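Local atomic coordinates of capsule biosynthesis protein CapD proenzyme (Bacillus anthracis, PDB entry 3G9K), a protein that cleaves the poly-gamma-D-glutamate capsule and joins its fragments by an amide bond to meso-diaminopimelic acid in the peptidoglycan. Residues R151-S154 with F160-N163. Residues are numbered along the deposited sequence; the frame is centred on the assembly and turned at random.
Sequences RIYS and FYPN
One water bridges Y153 and Y161: it lies 2.6 Å from Y153 OH, in the plane of that ring at its edge, and donates a hydrogen bond of 2.7 Å to Y161 O. No direct hydrogen bond joins 151-154 to 160-163; a polar link between them comes from this water, and the rest is side-chain packing. The Y153 and Y161 rings run past each other in opposite directions, each hydroxyl heading for the other residue's backbone end. Their planes are inclined at 54° and their centroids lie 4.7 Å apart, an oblique pairing. Y153 lies over one face of Y161, with its CG above the ring centre, and its CD1 comes within 3.3 Å of Y161 CD1. The next atom of the Y153 ring, CE1, approaches Y161 CB at 3.4 Å. With CG anti to the backbone N (chi1 179°), Y153 extends its ring from the end of the helix toward 160-163. At the far end of Y161, I152 crosses the phenol at about a right angle and sets both CG1 and CD1 at 3.5 Å from Y161 OH. That hydroxyl is also hydrogen-bonded to L145 O, which ties the buried end of the phenol to the preceding helix. The contact closes a short loop in this gamma-glutamyltransferase-family chain: Y153 is the first residue to leave helical geometry after helix 139-152, and after five residues with neither helix nor strand between the segments, the chain returns to lay Y161 beside that helix, against K149, before continuing to strand 172-173. The other chain of CapD, made with this one as a single precursor, borders the helix end, where F23 O and G25 O of that chain accept hydrogen bonds from R151 and its G27 packs against I152.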
loop_
_atom_site.group_PDB
_atom_site.type_symbol
_atom_site.label_atom_id
_atom_site.label_comp_id
_atom_site.label_asym_id
_atom_site.label_seq_id
_atom_site.Cartn_x
_atom_site.Cartn_y
_atom_site.Cartn_z
ATOM N N ARG A 151 -2.618 16.476 -16.659
ATOM C CA ARG A 151 -2.599 17.039 -15.333
ATOM C C ARG A 151 -1.195 17.560 -14.911
ATOM O O ARG A 151 -1.122 18.550 -14.185
ATOM C CB ARG A 151 -3.105 16.007 -14.340
ATOM C CG ARG A 151 -3.437 16.535 -12.987
ATOM C CD ARG A 151 -4.183 15.497 -12.169
ATOM N NE ARG A 151 -3.511 14.195 -12.218
ATOM C CZ ARG A 151 -2.502 13.836 -11.417
ATOM N NH1 ARG A 151 -2.069 14.644 -10.470
ATOM N NH2 ARG A 151 -1.949 12.637 -11.558
ATOM N N ILE A 152 -0.093 16.960 -15.386
ATOM C CA ILE A 152 1.214 17.217 -14.728
ATOM C C ILE A 152 2.312 17.770 -15.599
ATOM O O ILE A 152 3.278 18.303 -15.077
ATOM C CB ILE A 152 1.764 15.931 -14.033
ATOM C CG1 ILE A 152 2.351 14.916 -15.014
ATOM C CG2 ILE A 152 0.663 15.276 -13.237
ATOM C CD1 ILE A 152 2.980 13.707 -14.304
ATOM N N TYR A 153 2.162 17.639 -16.902
ATOM C CA TYR A 153 3.280 17.879 -17.780
ATOM C C TYR A 153 3.593 19.371 -17.814
ATOM O O TYR A 153 2.733 20.183 -18.131
ATOM C CB TYR A 153 3.000 17.354 -19.170
ATOM C CG TYR A 153 4.140 17.615 -20.136
ATOM C CD1 TYR A 153 5.423 17.242 -19.823
ATOM C CD2 TYR A 153 3.929 18.269 -21.333
ATOM C CE1 TYR A 153 6.469 17.482 -20.696
ATOM C CE2 TYR A 153 4.964 18.523 -22.209
ATOM C CZ TYR A 153 6.228 18.128 -21.897
ATOM O OH TYR A 153 7.268 18.377 -22.791
ATOM N N SER A 154 4.820 19.707 -17.460
ATOM C CA SER A 154 5.233 21.083 -17.241
ATOM C C SER A 154 6.629 21.131 -17.767
ATOM O O SER A 154 7.165 20.098 -18.203
ATOM C CB SER A 154 5.186 21.454 -15.731
ATOM O OG SER A 154 6.155 20.747 -14.937
ATOM N N PHE A 160 11.032 12.743 -17.885
ATOM C CA PHE A 160 9.925 11.799 -17.979
ATOM C C PHE A 160 9.181 11.871 -19.299
ATOM O O PHE A 160 8.429 10.952 -19.629
ATOM C CB PHE A 160 8.916 12.073 -16.867
ATOM C CG PHE A 160 9.520 12.041 -15.502
ATOM C CD1 PHE A 160 9.913 10.829 -14.933
ATOM C CD2 PHE A 160 9.705 13.210 -14.783
ATOM C CE1 PHE A 160 10.467 10.798 -13.665
ATOM C CE2 PHE A 160 10.258 13.188 -13.516
ATOM C CZ PHE A 160 10.606 11.965 -12.937
ATOM N N TYR A 161 9.353 12.990 -20.014
ATOM C CA TYR A 161 8.699 13.224 -21.307
ATOM C C TYR A 161 9.711 13.685 -22.336
ATOM O O TYR A 161 9.610 14.785 -22.821
ATOM C CB TYR A 161 7.595 14.259 -21.191
ATOM C CG TYR A 161 6.450 13.869 -20.292
ATOM C CD1 TYR A 161 6.475 14.199 -18.934
ATOM C CD2 TYR A 161 5.361 13.149 -20.775
ATOM C CE1 TYR A 161 5.434 13.864 -18.100
ATOM C CE2 TYR A 161 4.286 12.792 -19.930
ATOM C CZ TYR A 161 4.341 13.145 -18.588
ATOM O OH TYR A 161 3.306 12.821 -17.715
ATOM N N PRO A 162 10.669 12.825 -22.687
ATOM C CA PRO A 162 11.691 13.118 -23.692
ATOM C C PRO A 162 11.081 13.425 -25.066
ATOM O O PRO A 162 10.249 12.663 -25.567
ATOM C CB PRO A 162 12.486 11.810 -23.756
ATOM C CG PRO A 162 12.241 11.172 -22.485
ATOM C CD PRO A 162 10.828 11.457 -22.175
ATOM N N ASN A 163 11.492 14.542 -25.654
ATOM C CA ASN A 163 10.907 15.036 -26.901
ATOM C C ASN A 163 9.388 15.207 -26.821
ATOM O O ASN A 163 8.693 15.073 -27.822
ATOM C CB ASN A 163 11.302 14.128 -28.075
ATOM C CG ASN A 163 12.779 14.240 -28.432
ATOM O OD1 ASN A 163 13.262 15.318 -28.795
ATOM N ND2 ASN A 163 13.494 13.131 -28.346
HETATM O O HOH W 1 9.674 17.423 -22.352
#